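Local coordinates for uncharacterized protein with cystatin-like fold (Methylibium petroleiphilum PM1, PDB 3G16) that is of unknown function but belongs to the SnoaL-like family of the NTF2 clan and probably uses its cystatin-like fold to enclose a small-molecule pocket, at residues A[32-36]-A[114-120]; A[85-91]-A[104-110]; A[49-53]-A[137-141]. One frame throughout, in Å; residues are numbered along the deposited sequence.

Contact 1 (A[32-36]-A[114-120])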
loop_
_atom_site.group_PDB
_atom_site.type_symbol
_atom_site.label_atom_id
_atom_site.label_comp_id
_atom_site.label_asym_id
_atom_site.label_seq_id
_atom_site.Cartn_x
_atom_site.Cartn_y
_atom_site.Cartn_z
ATOM N N ILE A 32 -14.981 -13.284 -9.630
ATOM C CA ILE A 32 -14.306 -14.565 -9.579
ATOM C C ILE A 32 -13.418 -14.792 -10.799
ATOM O O ILE A 32 -12.323 -15.377 -10.695
ATOM C CB ILE A 32 -15.364 -15.702 -9.438
ATOM C CG1 ILE A 32 -15.944 -15.683 -8.026
ATOM C CG2 ILE A 32 -14.774 -17.078 -9.729
ATOM C CD1 ILE A 32 -17.225 -16.567 -7.828
ATOM N N ALA A 33 -13.875 -14.298 -11.954
ATOM C CA ALA A 33 -13.142 -14.467 -13.213
ATOM C C ALA A 33 -11.834 -13.680 -13.269
ATOM O O ALA A 33 -11.016 -13.883 -14.167
ATOM C CB ALA A 33 -14.029 -14.085 -14.379
ATOM N N CYS A 34 -11.635 -12.774 -12.303
ATOM C CA CYS A 34 -10.412 -11.999 -12.272
ATOM C C CYS A 34 -9.283 -12.617 -11.464
ATOM O O CYS A 34 -8.188 -12.061 -11.405
ATOM C CB CYS A 34 -10.701 -10.643 -11.628
ATOM S SG CYS A 34 -11.842 -9.627 -12.632
ATOM N N PHE A 35 -9.596 -13.730 -10.799
ATOM C CA PHE A 35 -8.657 -14.413 -9.920
ATOM C C PHE A 35 -8.392 -15.853 -10.267
ATOM O O PHE A 35 -9.273 -16.528 -10.803
ATOM C CB PHE A 35 -9.276 -14.502 -8.512
ATOM C CG PHE A 35 -9.450 -13.179 -7.812
ATOM C CD1 PHE A 35 -8.392 -12.590 -7.132
ATOM C CD2 PHE A 35 -10.658 -12.509 -7.824
ATOM C CE1 PHE A 35 -8.535 -11.380 -6.489
ATOM C CE2 PHE A 35 -10.806 -11.281 -7.190
ATOM C CZ PHE A 35 -9.751 -10.727 -6.509
ATOM N N VAL A 36 -7.228 -16.356 -9.909
ATOM C CA VAL A 36 -7.053 -17.806 -9.844
ATOM C C VAL A 36 -8.000 -18.283 -8.708
ATOM O O VAL A 36 -8.212 -17.566 -7.723
ATOM C CB VAL A 36 -5.613 -18.271 -9.599
ATOM C CG1 VAL A 36 -4.689 -17.713 -10.714
ATOM C CG2 VAL A 36 -5.103 -17.817 -8.265
ATOM N N SER A 114 -1.660 -17.554 -15.957
ATOM C CA SER A 114 -3.054 -17.373 -16.337
ATOM C C SER A 114 -3.424 -15.932 -16.644
ATOM O O SER A 114 -4.437 -15.710 -17.302
ATOM C CB SER A 114 -3.994 -17.910 -15.235
ATOM O OG SER A 114 -3.904 -17.098 -14.075
ATOM N N GLY A 115 -2.669 -14.955 -16.142
ATOM C CA GLY A 115 -2.951 -13.553 -16.338
ATOM C C GLY A 115 -3.986 -13.031 -15.366
ATOM O O GLY A 115 -4.469 -11.901 -15.505
ATOM N N LEU A 116 -4.237 -13.795 -14.296
ATOM C CA LEU A 116 -5.229 -13.426 -13.291
ATOM C C LEU A 116 -4.569 -13.144 -11.947
ATOM O O LEU A 116 -3.424 -13.450 -11.731
ATOM C CB LEU A 116 -6.259 -14.534 -13.148
ATOM C CG LEU A 116 -6.886 -14.874 -14.502
ATOM C CD1 LEU A 116 -8.019 -16.035 -14.153
ATOM C CD2 LEU A 116 -7.662 -13.701 -15.188
ATOM N N ILE A 117 -5.314 -12.508 -11.042
ATOM C CA ILE A 117 -4.793 -12.121 -9.732
ATOM C C ILE A 117 -4.672 -13.345 -8.846
ATOM O O ILE A 117 -5.621 -14.136 -8.746
ATOM C CB ILE A 117 -5.703 -11.083 -9.083
ATOM C CG1 ILE A 117 -5.719 -9.793 -9.920
ATOM C CG2 ILE A 117 -5.210 -10.778 -7.679
ATOM C CD1 ILE A 117 -6.821 -8.807 -9.540
ATOM N N ARG A 118 -3.538 -13.479 -8.174
ATOM C CA ARG A 118 -3.333 -14.597 -7.224
ATOM C C ARG A 118 -3.340 -14.158 -5.773
ATOM O O ARG A 118 -3.578 -14.968 -4.908
ATOM C CB ARG A 118 -2.050 -15.388 -7.546
ATOM C CG ARG A 118 -0.798 -14.693 -7.218
ATOM C CD ARG A 118 0.403 -15.566 -7.540
ATOM N NE ARG A 118 1.629 -14.957 -7.098
ATOM C CZ ARG A 118 2.820 -15.385 -7.457
ATOM N NH1 ARG A 118 2.954 -16.422 -8.291
ATOM N NH2 ARG A 118 3.891 -14.779 -6.996
ATOM N N GLU A 119 -3.089 -12.891 -5.507
ATOM C CA GLU A 119 -3.030 -12.417 -4.128
ATOM C C GLU A 119 -3.190 -10.923 -4.079
ATOM O O GLU A 119 -2.679 -10.216 -4.945
ATOM C CB GLU A 119 -1.670 -12.780 -3.535
ATOM C CG GLU A 119 -1.508 -12.455 -2.062
ATOM C CD GLU A 119 -0.220 -12.999 -1.497
ATOM O OE1 GLU A 119 -0.108 -14.248 -1.383
ATOM O OE2 GLU A 119 0.692 -12.212 -1.221
ATOM N N ILE A 120 -3.861 -10.448 -3.022
ATOM C CA ILE A 120 -3.992 -9.006 -2.740
ATOM C C ILE A 120 -3.654 -8.810 -1.265
ATOM O O ILE A 120 -4.121 -9.598 -0.417
ATOM C CB ILE A 120 -5.384 -8.425 -3.064
ATOM C CG1 ILE A 120 -5.752 -8.704 -4.527
ATOM C CG2 ILE A 120 -5.425 -6.934 -2.708
ATOM C CD1 ILE A 120 -7.141 -8.226 -4.911
#
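In the cystatin-like (NTF2-type) fold of this chain, the short strand 35-36 lies parallel to strand 116-124, and the bridge between them pairs Phe-35 with Ile-117, whose CA atoms are 4.5 Å apart. Two backbone bonds straddle Phe-35. Ile-117 N donates to Cys-34 O at 2.9 Å, nearly straight at 169° at the hydrogen, and Ile-117 O receives Val-36 N at 3.0 Å. One residue of the longer strand thus serves both neighbours of Phe-35, the pattern of a parallel bridge, and Phe-35 CA adds a CA-H...O contact to that same Ile-117 O. A type I turn from Ile-32 to Phe-35 leads into the bridge from helix 28-32.

Phe-35 and Ile-117 send their side chains to one face of the sheet. The two cross obliquely, with Phe-35 CE1 3.6 Å from Ile-117 CG2. Farther along the sheet Ile-120 CD1 comes to CE1 at the ring edge, in the plane of the ring, its side chain crossing that of Phe-35 at about a right angle. Tyr-19 of helix 9-24 meets the same ring edge-to-face, while Ala-55 and Ile-58 of helix 55-69 also touch it, which places the ring between sheet and helices. Were Phe-35 replaced by an alanine, Ile-117 CG2 and Ile-120 CD1 would probably lose their aromatic neighbour and a gap would open beside Tyr-19.

Val-36 turns its two methyls to different partners. With CG1 anti to the carbonyl carbon (chi1 -58°), that methyl reaches Ser-114 OG, itself hydrogen-bonded to Asp-111, whereas CG2 rests against Arg-118 CA. Leu-116 lies along the turn, its CD2 3.5 Å from Ala-33 O and its CD1 3.6 Å from Phe-35 O.

Contact 2 (A[85-91]-A[104-110])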
loop_
_atom_site.group_PDB
_atom_site.type_symbol
_atom_site.label_atom_id
_atom_site.label_comp_id
_atom_site.label_asym_id
_atom_site.label_seq_id
_atom_site.Cartn_x
_atom_site.Cartn_y
_atom_site.Cartn_z
ATOM N N ALA A 85 5.295 -8.567 -12.750
ATOM C CA ALA A 85 3.905 -8.995 -12.865
ATOM C C ALA A 85 3.166 -8.713 -11.554
ATOM O O ALA A 85 2.458 -9.563 -10.993
ATOM C CB ALA A 85 3.781 -10.500 -13.320
ATOM N N GLU A 86 3.352 -7.491 -11.069
ATOM C CA GLU A 86 2.707 -7.042 -9.855
ATOM C C GLU A 86 2.172 -5.650 -10.082
ATOM O O GLU A 86 2.634 -4.929 -11.007
ATOM C CB GLU A 86 3.670 -7.018 -8.658
ATOM C CG GLU A 86 4.245 -8.396 -8.306
ATOM C CD GLU A 86 5.079 -8.449 -7.010
ATOM O OE1 GLU A 86 5.372 -7.383 -6.429
ATOM O OE2 GLU A 86 5.415 -9.562 -6.564
ATOM N N ALA A 87 1.180 -5.274 -9.285
ATOM C CA ALA A 87 0.613 -3.941 -9.305
ATOM C C ALA A 87 0.369 -3.458 -7.885
ATOM O O ALA A 87 0.390 -4.215 -6.930
ATOM C CB ALA A 87 -0.692 -3.891 -10.097
ATOM N N ALA A 88 0.147 -2.163 -7.768
ATOM C CA ALA A 88 -0.261 -1.572 -6.505
ATOM C C ALA A 88 -1.380 -0.594 -6.850
ATOM O O ALA A 88 -1.365 0.084 -7.868
ATOM C CB ALA A 88 0.886 -0.858 -5.753
ATOM N N ILE A 89 -2.361 -0.520 -5.967
ATOM C CA ILE A 89 -3.550 0.295 -6.167
ATOM C C ILE A 89 -3.782 1.154 -4.928
ATOM O O ILE A 89 -3.810 0.600 -3.795
ATOM C CB ILE A 89 -4.819 -0.582 -6.359
ATOM C CG1 ILE A 89 -4.597 -1.672 -7.441
ATOM C CG2 ILE A 89 -6.049 0.286 -6.640
ATOM C CD1 ILE A 89 -5.750 -2.698 -7.518
ATOM N N GLU A 90 -3.954 2.462 -5.087
ATOM C CA GLU A 90 -4.415 3.343 -4.004
ATOM C C GLU A 90 -5.901 3.446 -4.243
ATOM O O GLU A 90 -6.314 3.691 -5.381
ATOM C CB GLU A 90 -3.786 4.725 -4.050
ATOM C CG GLU A 90 -4.081 5.612 -2.871
ATOM C CD GLU A 90 -3.526 7.012 -3.052
ATOM O OE1 GLU A 90 -3.435 7.465 -4.228
ATOM O OE2 GLU A 90 -3.197 7.653 -2.044
ATOM N N TRP A 91 -6.693 3.167 -3.215
ATOM C CA TRP A 91 -8.121 3.043 -3.374
ATOM C C TRP A 91 -8.914 3.763 -2.283
ATOM O O TRP A 91 -8.363 4.136 -1.229
ATOM C CB TRP A 91 -8.508 1.536 -3.413
ATOM C CG TRP A 91 -7.977 0.754 -2.239
ATOM C CD1 TRP A 91 -6.895 -0.070 -2.274
ATOM C CD2 TRP A 91 -8.447 0.726 -0.874
ATOM N NE1 TRP A 91 -6.637 -0.589 -1.021
ATOM C CE2 TRP A 91 -7.588 -0.144 -0.149
ATOM C CE3 TRP A 91 -9.528 1.301 -0.208
ATOM C CZ2 TRP A 91 -7.756 -0.402 1.218
ATOM C CZ3 TRP A 91 -9.700 1.044 1.150
ATOM C CH2 TRP A 91 -8.808 0.195 1.844
ATOM N N GLY A 104 -6.966 3.502 1.393
ATOM C CA GLY A 104 -5.850 2.595 1.579
ATOM C C GLY A 104 -5.083 2.316 0.327
ATOM O O GLY A 104 -5.306 2.949 -0.708
ATOM N N ALA A 105 -4.207 1.323 0.399
ATOM C CA ALA A 105 -3.448 0.894 -0.770
ATOM C C ALA A 105 -3.261 -0.596 -0.663
ATOM O O ALA A 105 -3.322 -1.162 0.435
ATOM C CB ALA A 105 -2.122 1.624 -0.869
ATOM N N GLU A 106 -3.091 -1.238 -1.812
ATOM C CA GLU A 106 -2.883 -2.680 -1.793
ATOM C C GLU A 106 -1.905 -3.129 -2.842
ATOM O O GLU A 106 -1.783 -2.516 -3.901
ATOM C CB GLU A 106 -4.183 -3.423 -1.932
ATOM C CG GLU A 106 -4.926 -3.214 -3.267
ATOM C CD GLU A 106 -6.401 -3.638 -3.182
ATOM O OE1 GLU A 106 -6.934 -3.759 -2.089
ATOM O OE2 GLU A 106 -7.017 -3.775 -4.267
ATOM N N CYS A 107 -1.176 -4.203 -2.511
ATOM C CA CYS A 107 -0.270 -4.861 -3.453
ATOM C C CYS A 107 -1.013 -5.998 -4.089
ATOM O O CYS A 107 -1.733 -6.745 -3.387
ATOM C CB CYS A 107 0.930 -5.402 -2.726
ATOM S SG CYS A 107 1.986 -4.066 -2.037
ATOM N N VAL A 108 -0.859 -6.150 -5.408
ATOM C CA VAL A 108 -1.547 -7.180 -6.168
ATOM C C VAL A 108 -0.533 -8.009 -6.897
ATOM O O VAL A 108 0.290 -7.452 -7.663
ATOM C CB VAL A 108 -2.512 -6.518 -7.180
ATOM C CG1 VAL A 108 -3.252 -7.550 -8.023
ATOM C CG2 VAL A 108 -3.521 -5.607 -6.486
ATOM N N GLU A 109 -0.531 -9.324 -6.684
ATOM C CA GLU A 109 0.309 -10.225 -7.439
ATOM C C GLU A 109 -0.506 -10.929 -8.497
ATOM O O GLU A 109 -1.580 -11.426 -8.222
ATOM C CB GLU A 109 0.931 -11.303 -6.559
ATOM C CG GLU A 109 1.814 -10.790 -5.439
ATOM C CD GLU A 109 2.556 -11.880 -4.719
ATOM O OE1 GLU A 109 2.303 -13.068 -4.950
ATOM O OE2 GLU A 109 3.380 -11.479 -3.851
ATOM N N PHE A 110 0.053 -11.007 -9.716
ATOM C CA PHE A 110 -0.519 -11.805 -10.773
ATOM C C PHE A 110 0.131 -13.162 -10.870
ATOM O O PHE A 110 1.316 -13.338 -10.607
ATOM C CB PHE A 110 -0.391 -11.077 -12.115
ATOM C CG PHE A 110 -1.414 -9.998 -12.280
ATOM C CD1 PHE A 110 -1.216 -8.742 -11.685
ATOM C CD2 PHE A 110 -2.579 -10.209 -12.965
ATOM C CE1 PHE A 110 -2.170 -7.764 -11.816
ATOM C CE2 PHE A 110 -3.523 -9.211 -13.099
ATOM C CZ PHE A 110 -3.320 -8.007 -12.520
HETATM O O HOH W 1 3.611 -12.003 -9.916
HETATM O O HOH W 2 4.800 -9.324 -3.768
#
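Strands 86-91 and 104-110 run antiparallel, their axes 4.6 Å apart at closest approach and their directions 157° apart, with seven backbone hydrogen bonds from Ala-85 to Trp-91; among these, Val-108 N meets Ala-87 O at 2.8 Å. This is the hairpin of strands 86-95 and 100-111.

The indole of Trp-91 folds back across the partner strand because its CG sits between the backbone N and carbonyl carbon (chi1 53°). Gly-104 CA lies 3.7 Å from the centroid of the Trp-91 six-membered ring, over its face, a CH-pi contact; a CB on Gly-104 would collide with that ring. Glu-106 crosses the indole at about a right angle, with the planes of carboxylate and ring 53° apart. On the same face, Ile-89 CD1 is 3.7 Å from Glu-106 OE2 and also packs on Val-108 CG2. Glu-106 OE2 is hydrogen-bonded to Tyr-20.

On the opposite face Glu-86 and Glu-109 run side by side, their OE2 atoms 3.9 Å apart. A water donates to both, 2.9 Å from Glu-86 OE2 and 2.6 Å from Glu-109 OE2. Arg-118 and Arg-121 of the same chain form salt bridges with Glu-109; Glu-90 has a salt bridge to Arg-121 of the second subunit and a hydrogen bond to Tyr-147 of that subunit. The closeness of the Glu-86 and Glu-109 carboxylates is probably eased by the shared water and by the arginines that bind Glu-109.

Contact 3 (A[49-53]-A[137-141]); sequences GGAFR and LGDFD
Asp-139 OD2 receives the backbone N of Ala-51 at 2.9 Å, the hydrogen bond that ties segment 49-53 to segment 137-141. The donor comes to the anti side of this oxygen, somewhat out of the carboxylate plane, and the N-H...O angle is 158°. Gly-50 CA lies against the same oxygen at 3.1 Å. A CB on Gly-50 would fall about 2.4 Å from Asp-139 OD2, so the missing side chain is what lets the carboxylate come down beside the backbone; the backbone angles of Gly-50 would in any case bring a CB too close to the carbonyl O of Gly-49.

The other oxygen faces Arg-53. Arg-53 NH2 stands 3.4 Å from Asp-139 OD1 in a salt bridge, and the carboxylate oxygen lies at the edge of the guanidinium, near its plane. The two flat groups are steeply turned, their planes 67° apart, so the ion pair has one nitrogen facing one oxygen rather than two matched pairs. Arg-53 reaches across with a chain extended from CG to NE.

In the cystatin-like fold this contact joins strand 52-53, one of the two outermost strands of the sheet within this chain, to the segment that follows strand 134-135. Asp-139 occupies a type II turn running from Leu-137 to Phe-140, and its CG, anti to the carbonyl carbon (chi1 -64°), carries the carboxylate over to Ala-51. Gly-138 pairs through its backbone with Phe-43, and Phe-140 meets Tyr-42 and Tyr-147 edge-to-face. Ala-51 CB and Asp-139 CB also touch, at 4.0 Å.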
loop_
_atom_site.group_PDB
_atom_site.type_symbol
_atom_site.label_atom_id
_atom_site.label_comp_id
_atom_site.label_asym_id
_atom_site.label_seq_id
_atom_site.Cartn_x
_atom_site.Cartn_y
_atom_site.Cartn_z
ATOM N N GLY A 49 -12.177 -10.717 10.352
ATOM C CA GLY A 49 -11.862 -12.010 10.935
ATOM C C GLY A 49 -10.676 -12.754 10.403
ATOM O O GLY A 49 -10.401 -13.858 10.809
ATOM N N GLY A 50 -9.906 -12.107 9.507
ATOM C CA GLY A 50 -8.768 -12.744 8.886
ATOM C C GLY A 50 -8.850 -12.634 7.365
ATOM O O GLY A 50 -9.592 -11.842 6.827
ATOM N N ALA A 51 -8.027 -13.442 6.718
ATOM C CA ALA A 51 -7.915 -13.378 5.246
ATOM C C ALA A 51 -9.168 -13.925 4.600
ATOM O O ALA A 51 -9.976 -14.668 5.211
ATOM C CB ALA A 51 -6.721 -14.239 4.781
ATOM N N PHE A 52 -9.337 -13.571 3.333
ATOM C CA PHE A 52 -10.414 -14.129 2.483
ATOM C C PHE A 52 -9.763 -15.216 1.619
ATOM O O PHE A 52 -8.921 -14.936 0.741
ATOM C CB PHE A 52 -11.077 -13.085 1.596
ATOM C CG PHE A 52 -11.814 -11.983 2.299
ATOM C CD1 PHE A 52 -12.080 -12.018 3.660
ATOM C CD2 PHE A 52 -12.368 -10.973 1.545
ATOM C CE1 PHE A 52 -12.830 -11.022 4.250
ATOM C CE2 PHE A 52 -13.122 -9.987 2.144
ATOM C CZ PHE A 52 -13.366 -10.003 3.490
ATOM N N ARG A 53 -10.133 -16.450 1.843
ATOM C CA ARG A 53 -9.479 -17.586 1.192
ATOM C C ARG A 53 -10.252 -18.105 0.001
ATOM O O ARG A 53 -11.275 -18.782 0.161
ATOM C CB ARG A 53 -9.303 -18.707 2.186
ATOM C CG ARG A 53 -8.466 -18.365 3.397
ATOM C CD ARG A 53 -8.716 -19.433 4.494
ATOM N NE ARG A 53 -7.885 -19.254 5.691
ATOM C CZ ARG A 53 -8.138 -18.374 6.639
ATOM N NH1 ARG A 53 -9.260 -17.597 6.636
ATOM N NH2 ARG A 53 -7.257 -18.361 7.657
ATOM N N LEU A 137 -0.323 -8.045 8.492
ATOM C CA LEU A 137 -1.480 -8.658 7.858
ATOM C C LEU A 137 -1.898 -9.907 8.586
ATOM O O LEU A 137 -1.085 -10.729 8.972
ATOM C CB LEU A 137 -1.138 -9.009 6.441
ATOM C CG LEU A 137 -0.777 -7.867 5.503
ATOM C CD1 LEU A 137 -0.133 -8.429 4.229
ATOM C CD2 LEU A 137 -2.000 -6.920 5.226
ATOM N N GLY A 138 -3.215 -10.039 8.753
ATOM C CA GLY A 138 -3.780 -11.233 9.354
ATOM C C GLY A 138 -3.617 -12.458 8.469
ATOM O O GLY A 138 -3.857 -12.429 7.260
ATOM N N ASP A 139 -3.213 -13.553 9.086
ATOM C CA ASP A 139 -3.063 -14.844 8.416
ATOM C C ASP A 139 -1.930 -14.965 7.392
ATOM O O ASP A 139 -1.811 -16.004 6.722
ATOM C CB ASP A 139 -4.384 -15.328 7.784
ATOM C CG ASP A 139 -5.469 -15.585 8.812
ATOM O OD1 ASP A 139 -5.316 -16.473 9.651
ATOM O OD2 ASP A 139 -6.503 -14.889 8.744
ATOM N N PHE A 140 -1.147 -13.916 7.236
ATOM C CA PHE A 140 -0.075 -13.935 6.224
ATOM C C PHE A 140 1.151 -14.648 6.793
ATOM O O PHE A 140 1.590 -14.332 7.925
ATOM C CB PHE A 140 0.242 -12.520 5.783
ATOM C CG PHE A 140 1.196 -12.457 4.649
ATOM C CD1 PHE A 140 0.727 -12.596 3.362
ATOM C CD2 PHE A 140 2.548 -12.311 4.853
ATOM C CE1 PHE A 140 1.581 -12.592 2.309
ATOM C CE2 PHE A 140 3.411 -12.286 3.791
ATOM C CZ PHE A 140 2.915 -12.455 2.492
ATOM N N ASP A 141 1.679 -15.618 6.046
ATOM C CA ASP A 141 2.806 -16.413 6.526
ATOM C C ASP A 141 4.117 -15.680 6.283
ATOM O O ASP A 141 4.894 -16.006 5.394
ATOM C CB ASP A 141 2.774 -17.751 5.794
ATOM C CG ASP A 141 3.894 -18.679 6.202
ATOM O OD1 ASP A 141 4.493 -18.451 7.277
ATOM O OD2 ASP A 141 4.183 -19.571 5.344
#

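In the fold
All three contacts reach the same mixed sheet, at different depths. Contact 2 is buried, contact 1 partly so, and contact 3 lies at the surface. Contacts 1 and 2 adjoin, their centres about 12 Å apart, because strands 116-124 and 100-111 are sheet neighbours: Glu-119 O probably accepts a hydrogen bond from Glu-109 N, and Ile-120 CG2 packs on Glu-106 CD. Contact 3 is centred about 17 Å from contact 1 and meets it where Phe-140 packs on Glu-119. Chemistry follows place: a long backbone ladder with glutamates on both faces, some meeting the second subunit, in 85-91/104-110, a short parallel bridge with apolar packing in 32-36/114-120, and one aspartate's polar bonds in 49-53/137-141.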